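Local coordinates for D-glucosaminate-6-phosphate ammonia lyase (PDB 7LCE), which is a pyridoxal-phosphate enzyme of the aminotransferase-like superfamily, with its cofactor covalently attached, and belongs to a sequence family related to selenocysteine synthase, at residues A[59-64]-A[257-262]; A[85-90]-A[227-232]; A[319-324]-A[361-366]. One frame throughout, in Å; residues are numbered along the deposited sequence.

Interaction 1: A[59-64]-A[257-262]; sequences SRYTGA and ALENYH
The ring of Y61 meets a different group on one face and at its edge. Over the face lies L258, whose CB sits 4.0 Å from the ring centroid and 18° off the ring normal. This is a CH-pi contact, shifted toward the rim on the CE2 side. L258 CD1 follows along the same rim and comes within 3.8 Å of Y61 CD2. At the edge, close to the ring plane, E259 OE1 accepts a hydrogen bond from Y61 OH at 2.6 Å. The ring and the carboxylate planes are 48° apart. OE1 is met on its anti side, and Y61 OH lies 16° out of the carboxylate plane. H262 CB approaches Y61 CE1 obliquely at 3.9 Å; H262 is poorly ordered.

The contact joins the last turn of helix 47-62 to the end of helix 248-262. The E259 chain starts with CG anti to the backbone N and bends at chi2. That bend brings its carboxylate beside the tyrosine hydroxyl. L258 also touches F215, and T62, next to Y61, bonds to T224 on strand 221-225. A bound calcium ion lies about 5 Å from the E259 side chain.

The chemistry is mixed. L258 covers part of one ring face, while E259 takes the hydroxyl at the edge of the same ring. The bond fixes the direction of the hydroxyl, and donation from the phenol would be expected to stabilise the carboxylate in its charged form.

Interaction 2: A[85-90]-A[227-232]; sequences ITHGDR and KTWIAA
H87 and G88 meet W229 and A232 in a small van der Waals contact between the turn that leaves helix 73-86 and the helix 227-234. It lies at the periphery of the domain built on the seven-stranded mixed sheet, and it is partly buried.

Two patches make it up. In the first, the methyl of A232 points at the turn backbone, with CB 3.7 Å from G88 N and 3.9 Å from H87 C. The two backbones run very close here, as G88 CA and A232 CA are 4.1 Å apart. In the second, the two aromatic side chains lie alongside each other and point the same way. H87 CD2 touches the far corner of the indole, W229 CH2, at 3.8 Å. The H87 ring centroid and that of the six-membered ring of W229 are 5.4 Å apart. The planes are inclined at 48°, an oblique pair. The CB of H87 points away from the helix, but with CG beside the backbone N (chi1 -69°) the imidazole comes back to the indole. The H87 side chain is also about 4 Å from a bound calcium ion.

Local bonds hold the turn. T86 OG1 accepts from G88 N at 3.3 Å, and D89 N bonds to T86 O. Q236 adds a link across the contact, since its NE2 bonds to both T86 OG1 and A232 O.

Residues 86-89 form a type I' beta turn with an ST turn at T86, and D89 then takes the N-cap position of helix 90-95. Helices 73-86 and 227-234 follow the neighbouring strands 66-70 and 221-225, an arrangement familiar from the large domain of fold-type I pyridoxal-phosphate enzymes.

Interaction 3: A[319-324]-A[361-366]; sequences EAQLRG and REIAEH
Helix-helix packing sets Q321 and L322 against I363 in the small C-terminal domain of helices and an antiparallel sheet. Q321 and L322 come from helix 315-324 and I363 from helix 352-365. The sheet has three strands, and such a small C-terminal domain is consistent with the fold-type I family.

I363 carries its side of the contact alone. Its CD1 methyl reaches between the two residues of the other helix, 3.7 Å from Q321 CB and 4.0 Å from L322 CD2. The I363 and L322 side chains cross at about a right angle. The CG2 branch of I363 goes a different way, anti to the backbone N, and faces the end of the glutamine. The Q321 chain is extended beyond CG (chi2 -170°) and crosses the isoleucine obliquely, which carries the amide oxygen to its CG2 branch. Q321 thus lays its aliphatic root and its amide oxygen on one apolar side chain.

L322 also touches R359 and L360 of helix 352-365 and I329 of strand 327-331, which places it in the buried interior between helix and strand. Q321 O receives a weak hydrogen bond from R359 NH2, one turn earlier on the partner helix. At the amide itself, Q321 OE1 sits 3.4 Å from I363 CG2 and 3.5 Å from I363 CG1.

How the interactions relate
Interactions 1 and 2 belong to the large domain with the seven-stranded mixed sheet, and interaction 3 to the C-terminal domain. Along the chain, interaction 2 is nested inside the loop closed by interaction 1, and interaction 3 follows both. Helix 227-234 of interaction 2 and helix 248-262 of interaction 1 are consecutive. The centres of interactions 1 and 2 are about 23 Å apart, and their nearest atoms about 6 Å. Interaction 3 is centred about 41 Å from interaction 1 and about 54 Å from interaction 2, across the chain's centre from the latter. Interactions 1 and 3 pair helices and interaction 2 sets a turn against a helix, each within one domain.

Interaction 1: A[59-64]-A[257-262]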
loop_
_atom_site.group_PDB
_atom_site.type_symbol
_atom_site.label_atom_id
_atom_site.label_comp_id
_atom_site.label_asym_id
_atom_site.label_seq_id
_atom_site.Cartn_x
_atom_site.Cartn_y
_atom_site.Cartn_z
ATOM N N SER A 59 17.031 -44.384 14.956
ATOM C CA SER A 59 18.313 -43.698 15.022
ATOM C C SER A 59 19.487 -44.656 15.165
ATOM O O SER A 59 20.608 -44.295 14.790
ATOM C CB SER A 59 18.304 -42.701 16.178
ATOM O OG SER A 59 17.281 -41.740 15.994
ATOM N N ARG A 60 19.262 -45.864 15.688
ATOM C CA ARG A 60 20.351 -46.833 15.790
ATOM C C ARG A 60 20.886 -47.219 14.418
ATOM O O ARG A 60 22.076 -47.524 14.280
ATOM C CB ARG A 60 19.889 -48.073 16.558
ATOM C CG ARG A 60 19.570 -47.794 18.015
ATOM C CD ARG A 60 19.091 -49.036 18.744
ATOM N NE ARG A 60 18.610 -48.712 20.083
ATOM C CZ ARG A 60 18.071 -49.585 20.923
ATOM N NH1 ARG A 60 17.932 -50.860 20.598
ATOM N NH2 ARG A 60 17.659 -49.167 22.116
ATOM N N TYR A 61 20.031 -47.206 13.395
ATOM C CA TYR A 61 20.479 -47.565 12.055
ATOM C C TYR A 61 21.128 -46.391 11.335
ATOM O O TYR A 61 21.980 -46.601 10.464
ATOM C CB TYR A 61 19.304 -48.094 11.229
ATOM C CG TYR A 61 18.575 -49.258 11.859
ATOM C CD1 TYR A 61 19.040 -50.559 11.709
ATOM C CD2 TYR A 61 17.418 -49.059 12.601
ATOM C CE1 TYR A 61 18.374 -51.628 12.283
ATOM C CE2 TYR A 61 16.746 -50.121 13.179
ATOM C CZ TYR A 61 17.228 -51.403 13.016
ATOM O OH TYR A 61 16.562 -52.462 13.589
ATOM N N THR A 62 20.750 -45.159 11.680
ATOM C CA THR A 62 21.285 -43.975 11.018
ATOM C C THR A 62 22.438 -43.326 11.770
ATOM O O THR A 62 23.215 -42.588 11.156
ATOM C CB THR A 62 20.185 -42.927 10.815
ATOM O OG1 THR A 62 19.848 -42.336 12.077
ATOM C CG2 THR A 62 18.945 -43.565 10.211
ATOM N N GLY A 63 22.558 -43.566 13.073
ATOM C CA GLY A 63 23.610 -42.951 13.853
ATOM C C GLY A 63 23.341 -41.531 14.295
ATOM O O GLY A 63 24.246 -40.890 14.843
ATOM N N ALA A 64 22.133 -41.017 14.079
ATOM C CA ALA A 64 21.800 -39.658 14.470
ATOM C C ALA A 64 21.363 -39.618 15.931
ATOM O O ALA A 64 21.226 -40.645 16.598
ATOM C CB ALA A 64 20.710 -39.090 13.563
ATOM N N ALA A 257 10.874 -53.500 9.489
ATOM C CA ALA A 257 11.420 -53.547 8.139
ATOM C C ALA A 257 12.882 -53.124 8.117
ATOM O O ALA A 257 13.661 -53.631 7.303
ATOM C CB ALA A 257 10.598 -52.665 7.204
ATOM N N LEU A 258 13.268 -52.196 8.997
ATOM C CA LEU A 258 14.668 -51.797 9.084
ATOM C C LEU A 258 15.542 -52.935 9.600
ATOM O O LEU A 258 16.656 -53.140 9.102
ATOM C CB LEU A 258 14.805 -50.567 9.979
ATOM C CG LEU A 258 14.368 -49.246 9.347
ATOM C CD1 LEU A 258 14.578 -48.099 10.316
ATOM C CD2 LEU A 258 15.123 -49.001 8.050
ATOM N N GLU A 259 15.061 -53.683 10.596
ATOM C CA GLU A 259 15.827 -54.825 11.086
ATOM C C GLU A 259 15.885 -55.938 10.047
ATOM O O GLU A 259 16.908 -56.618 9.916
ATOM C CB GLU A 259 15.237 -55.341 12.399
ATOM C CG GLU A 259 16.053 -56.453 13.047
ATOM C CD GLU A 259 17.460 -56.012 13.417
ATOM O OE1 GLU A 259 17.636 -54.838 13.803
ATOM O OE2 GLU A 259 18.392 -56.840 13.320
ATOM N N ASN A 260 14.796 -56.136 9.298
ATOM C CA ASN A 260 14.804 -57.131 8.230
ATOM C C ASN A 260 15.766 -56.742 7.116
ATOM O O ASN A 260 16.304 -57.615 6.425
ATOM C CB ASN A 260 13.391 -57.317 7.677
ATOM C CG ASN A 260 13.255 -58.570 6.835
ATOM O OD1 ASN A 260 13.447 -58.539 5.620
ATOM N ND2 ASN A 260 12.919 -59.684 7.479
ATOM N N TYR A 261 15.978 -55.441 6.917
ATOM C CA TYR A 261 16.961 -54.968 5.950
ATOM C C TYR A 261 18.378 -55.092 6.502
ATOM O O TYR A 261 19.318 -55.381 5.753
ATOM C CB TYR A 261 16.642 -53.519 5.574
ATOM C CG TYR A 261 17.515 -52.911 4.501
ATOM C CD1 TYR A 261 17.253 -53.143 3.156
ATOM C CD2 TYR A 261 18.582 -52.084 4.828
ATOM C CE1 TYR A 261 18.039 -52.581 2.166
ATOM C CE2 TYR A 261 19.374 -51.518 3.845
ATOM C CZ TYR A 261 19.098 -51.768 2.517
ATOM O OH TYR A 261 19.883 -51.207 1.535
ATOM N N HIS A 262 18.543 -54.878 7.813
ATOM C CA HIS A 262 19.857 -54.974 8.443
ATOM C C HIS A 262 20.352 -56.415 8.533
ATOM O O HIS A 262 21.561 -56.656 8.442
ATOM C CB HIS A 262 19.809 -54.346 9.838
ATOM C CG HIS A 262 21.091 -54.466 10.604
ATOM N ND1 HIS A 262 22.214 -53.725 10.301
ATOM C CD2 HIS A 262 21.426 -55.240 11.663
ATOM C CE1 HIS A 262 23.185 -54.038 11.141
ATOM N NE2 HIS A 262 22.733 -54.956 11.977
#

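Interaction 2: A[85-90]-A[227-232]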
loop_
_atom_site.group_PDB
_atom_site.type_symbol
_atom_site.label_atom_id
_atom_site.label_comp_id
_atom_site.label_asym_id
_atom_site.label_seq_id
_atom_site.Cartn_x
_atom_site.Cartn_y
_atom_site.Cartn_z
ATOM N N ILE A 85 10.991 -23.535 10.366
ATOM C CA ILE A 85 10.325 -22.239 10.421
ATOM C C ILE A 85 9.744 -21.969 11.802
ATOM O O ILE A 85 9.876 -20.861 12.330
ATOM C CB ILE A 85 9.243 -22.159 9.327
ATOM C CG1 ILE A 85 9.886 -22.257 7.944
ATOM C CG2 ILE A 85 8.447 -20.871 9.454
ATOM C CD1 ILE A 85 8.902 -22.168 6.806
ATOM N N THR A 86 9.114 -22.973 12.413
ATOM C CA THR A 86 8.450 -22.778 13.697
ATOM C C THR A 86 9.393 -22.909 14.883
ATOM O O THR A 86 9.070 -22.404 15.964
ATOM C CB THR A 86 7.309 -23.784 13.865
ATOM O OG1 THR A 86 7.837 -25.117 13.830
ATOM C CG2 THR A 86 6.281 -23.619 12.760
ATOM N N HIS A 87 10.534 -23.578 14.712
ATOM C CA HIS A 87 11.442 -23.919 15.809
ATOM C C HIS A 87 10.742 -24.718 16.902
ATOM O O HIS A 87 11.232 -24.787 18.033
ATOM C CB HIS A 87 12.095 -22.669 16.416
ATOM C CG HIS A 87 13.077 -21.997 15.508
ATOM N ND1 HIS A 87 12.688 -21.190 14.459
ATOM C CD2 HIS A 87 14.429 -22.013 15.489
ATOM C CE1 HIS A 87 13.761 -20.740 13.833
ATOM N NE2 HIS A 87 14.830 -21.223 14.439
ATOM N N GLY A 88 9.601 -25.326 16.583
ATOM C CA GLY A 88 8.814 -26.038 17.562
ATOM C C GLY A 88 7.877 -25.174 18.378
ATOM O O GLY A 88 7.142 -25.714 19.214
ATOM N N ASP A 89 7.877 -23.857 18.163
ATOM C CA ASP A 89 7.001 -22.962 18.913
ATOM C C ASP A 89 5.543 -23.338 18.677
ATOM O O ASP A 89 5.079 -23.376 17.533
ATOM C CB ASP A 89 7.258 -21.513 18.498
ATOM C CG ASP A 89 6.383 -20.522 19.252
ATOM O OD1 ASP A 89 5.866 -20.877 20.330
ATOM O OD2 ASP A 89 6.212 -19.385 18.762
ATOM N N ARG A 90 4.822 -23.606 19.771
ATOM C CA ARG A 90 3.453 -24.101 19.659
ATOM C C ARG A 90 2.542 -23.103 18.959
ATOM O O ARG A 90 1.618 -23.506 18.244
ATOM C CB ARG A 90 2.913 -24.450 21.045
ATOM C CG ARG A 90 3.403 -25.795 21.558
ATOM C CD ARG A 90 2.968 -26.052 22.991
ATOM N NE ARG A 90 3.565 -25.093 23.914
ATOM C CZ ARG A 90 3.487 -25.175 25.235
ATOM N NH1 ARG A 90 2.851 -26.172 25.829
ATOM N NH2 ARG A 90 4.064 -24.235 25.977
ATOM N N LYS A 227 18.917 -33.871 17.732
ATOM C CA LYS A 227 17.772 -33.966 18.633
ATOM C C LYS A 227 17.009 -32.651 18.744
ATOM O O LYS A 227 15.780 -32.663 18.873
ATOM C CB LYS A 227 18.236 -34.428 20.014
ATOM C CG LYS A 227 17.118 -34.942 20.906
ATOM C CD LYS A 227 17.662 -35.477 22.222
ATOM C CE LYS A 227 16.570 -36.145 23.042
ATOM N NZ LYS A 227 17.090 -36.653 24.343
ATOM N N THR A 228 17.707 -31.514 18.687
ATOM C CA THR A 228 17.024 -30.230 18.828
ATOM C C THR A 228 16.066 -29.973 17.669
ATOM O O THR A 228 14.986 -29.406 17.866
ATOM C CB THR A 228 18.040 -29.092 18.948
ATOM O OG1 THR A 228 18.898 -29.087 17.800
ATOM C CG2 THR A 228 18.884 -29.263 20.199
ATOM N N TRP A 229 16.437 -30.386 16.456
ATOM C CA TRP A 229 15.568 -30.175 15.305
ATOM C C TRP A 229 14.531 -31.280 15.154
ATOM O O TRP A 229 13.404 -31.013 14.722
ATOM C CB TRP A 229 16.396 -30.051 14.024
ATOM C CG TRP A 229 17.149 -28.762 13.940
ATOM C CD1 TRP A 229 18.503 -28.595 14.006
ATOM C CD2 TRP A 229 16.590 -27.452 13.792
ATOM N NE1 TRP A 229 18.821 -27.263 13.900
ATOM C CE2 TRP A 229 17.663 -26.540 13.769
ATOM C CE3 TRP A 229 15.286 -26.963 13.676
ATOM C CZ2 TRP A 229 17.474 -25.167 13.634
ATOM C CZ3 TRP A 229 15.099 -25.598 13.543
ATOM C CH2 TRP A 229 16.188 -24.716 13.525
ATOM N N ILE A 230 14.891 -32.523 15.489
ATOM C CA ILE A 230 13.906 -33.601 15.470
ATOM C C ILE A 230 12.776 -33.296 16.446
ATOM O O ILE A 230 11.606 -33.598 16.181
ATOM C CB ILE A 230 14.578 -34.952 15.777
ATOM C CG1 ILE A 230 15.549 -35.330 14.658
ATOM C CG2 ILE A 230 13.534 -36.046 15.933
ATOM C CD1 ILE A 230 14.877 -35.556 13.324
ATOM N N ALA A 231 13.109 -32.682 17.585
ATOM C CA ALA A 231 12.081 -32.268 18.535
ATOM C C ALA A 231 11.111 -31.279 17.904
ATOM O O ALA A 231 9.897 -31.353 18.137
ATOM C CB ALA A 231 12.733 -31.666 19.779
ATOM N N ALA A 232 11.623 -30.352 17.089
ATOM C CA ALA A 232 10.744 -29.424 16.385
ATOM C C ALA A 232 9.886 -30.142 15.354
ATOM O O ALA A 232 8.777 -29.688 15.049
ATOM C CB ALA A 232 11.562 -28.320 15.718
#

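Interaction 3: A[319-324]-A[361-366]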
loop_
_atom_site.group_PDB
_atom_site.type_symbol
_atom_site.label_atom_id
_atom_site.label_comp_id
_atom_site.label_asym_id
_atom_site.label_seq_id
_atom_site.Cartn_x
_atom_site.Cartn_y
_atom_site.Cartn_z
ATOM N N GLU A 319 6.944 -54.858 -25.037
ATOM C CA GLU A 319 6.763 -54.329 -23.690
ATOM C C GLU A 319 5.308 -53.961 -23.440
ATOM O O GLU A 319 4.790 -54.159 -22.335
ATOM C CB GLU A 319 7.674 -53.120 -23.470
ATOM C CG GLU A 319 7.930 -52.790 -22.003
ATOM C CD GLU A 319 6.836 -51.943 -21.380
ATOM O OE1 GLU A 319 6.083 -51.287 -22.132
ATOM O OE2 GLU A 319 6.729 -51.937 -20.134
ATOM N N ALA A 320 4.634 -53.415 -24.457
ATOM C CA ALA A 320 3.231 -53.044 -24.302
ATOM C C ALA A 320 2.354 -54.268 -24.069
ATOM O O ALA A 320 1.446 -54.239 -23.229
ATOM C CB ALA A 320 2.756 -52.267 -25.527
ATOM N N GLN A 321 2.602 -55.355 -24.803
ATOM C CA GLN A 321 1.815 -56.566 -24.603
ATOM C C GLN A 321 2.129 -57.246 -23.276
ATOM O O GLN A 321 1.295 -58.006 -22.771
ATOM C CB GLN A 321 2.025 -57.534 -25.766
ATOM C CG GLN A 321 1.450 -57.023 -27.079
ATOM C CD GLN A 321 1.434 -58.080 -28.162
ATOM O OE1 GLN A 321 1.536 -59.275 -27.882
ATOM N NE2 GLN A 321 1.290 -57.646 -29.408
ATOM N N LEU A 322 3.312 -57.004 -22.708
ATOM C CA LEU A 322 3.594 -57.504 -21.367
ATOM C C LEU A 322 2.723 -56.811 -20.325
ATOM O O LEU A 322 2.177 -57.467 -19.430
ATOM C CB LEU A 322 5.073 -57.319 -21.039
ATOM C CG LEU A 322 6.020 -58.280 -21.750
ATOM C CD1 LEU A 322 7.461 -57.854 -21.539
ATOM C CD2 LEU A 322 5.797 -59.693 -21.241
ATOM N N ARG A 323 2.578 -55.487 -20.425
ATOM C CA ARG A 323 1.742 -54.762 -19.472
ATOM C C ARG A 323 0.260 -55.000 -19.730
ATOM O O ARG A 323 -0.514 -55.206 -18.788
ATOM C CB ARG A 323 2.043 -53.266 -19.535
ATOM C CG ARG A 323 3.441 -52.879 -19.107
ATOM C CD ARG A 323 3.634 -51.382 -19.249
ATOM N NE ARG A 323 3.391 -50.949 -20.620
ATOM C CZ ARG A 323 3.408 -49.686 -21.022
ATOM N NH1 ARG A 323 3.660 -48.696 -20.182
ATOM N NH2 ARG A 323 3.166 -49.409 -22.301
ATOM N N GLY A 324 -0.156 -54.962 -20.997
ATOM C CA GLY A 324 -1.569 -55.040 -21.328
ATOM C C GLY A 324 -2.196 -56.404 -21.129
ATOM O O GLY A 324 -3.425 -56.500 -21.059
ATOM N N ARG A 361 6.479 -66.241 -24.492
ATOM C CA ARG A 361 6.248 -67.302 -25.464
ATOM C C ARG A 361 4.887 -67.141 -26.132
ATOM O O ARG A 361 4.760 -67.327 -27.348
ATOM C CB ARG A 361 6.350 -68.664 -24.777
ATOM C CG ARG A 361 6.484 -69.838 -25.728
ATOM C CD ARG A 361 6.707 -71.142 -24.974
ATOM N NE ARG A 361 7.913 -71.135 -24.155
ATOM C CZ ARG A 361 7.913 -71.107 -22.828
ATOM N NH1 ARG A 361 6.784 -71.046 -22.139
ATOM N NH2 ARG A 361 9.073 -71.143 -22.177
ATOM N N GLU A 362 3.858 -66.786 -25.353
ATOM C CA GLU A 362 2.530 -66.571 -25.923
ATOM C C GLU A 362 2.523 -65.399 -26.897
ATOM O O GLU A 362 1.880 -65.464 -27.951
ATOM C CB GLU A 362 1.506 -66.342 -24.810
ATOM C CG GLU A 362 0.074 -66.204 -25.309
ATOM C CD GLU A 362 -0.916 -65.932 -24.192
ATOM O OE1 GLU A 362 -0.487 -65.481 -23.107
ATOM O OE2 GLU A 362 -2.124 -66.176 -24.398
ATOM N N ILE A 363 3.231 -64.316 -26.560
ATOM C CA ILE A 363 3.316 -63.171 -27.464
ATOM C C ILE A 363 3.983 -63.577 -28.770
ATOM O O ILE A 363 3.609 -63.106 -29.852
ATOM C CB ILE A 363 4.065 -62.009 -26.782
ATOM C CG1 ILE A 363 3.214 -61.400 -25.669
ATOM C CG2 ILE A 363 4.449 -60.937 -27.793
ATOM C CD1 ILE A 363 3.979 -60.471 -24.757
ATOM N N ALA A 364 4.965 -64.476 -28.692
ATOM C CA ALA A 364 5.645 -64.938 -29.896
ATOM C C ALA A 364 4.723 -65.778 -30.769
ATOM O O ALA A 364 4.734 -65.640 -31.999
ATOM C CB ALA A 364 6.894 -65.731 -29.522
ATOM N N GLU A 365 3.924 -66.660 -30.160
ATOM C CA GLU A 365 3.013 -67.487 -30.948
ATOM C C GLU A 365 2.015 -66.633 -31.714
ATOM O O GLU A 365 1.737 -66.892 -32.891
ATOM C CB GLU A 365 2.269 -68.473 -30.047
ATOM C CG GLU A 365 3.101 -69.633 -29.538
ATOM C CD GLU A 365 2.306 -70.550 -28.629
ATOM O OE1 GLU A 365 1.128 -70.236 -28.348
ATOM O OE2 GLU A 365 2.856 -71.587 -28.199
ATOM N N HIS A 366 1.469 -65.606 -31.066
ATOM C CA HIS A 366 0.521 -64.719 -31.720
ATOM C C HIS A 366 1.196 -63.713 -32.643
ATOM O O HIS A 366 0.498 -62.969 -33.341
ATOM C CB HIS A 366 -0.305 -63.994 -30.656
ATOM C CG HIS A 366 -1.199 -64.903 -29.870
ATOM N ND1 HIS A 366 -1.769 -64.535 -28.670
ATOM C CD2 HIS A 366 -1.609 -66.172 -30.107
ATOM C CE1 HIS A 366 -2.496 -65.535 -28.205
ATOM N NE2 HIS A 366 -2.417 -66.541 -29.057
#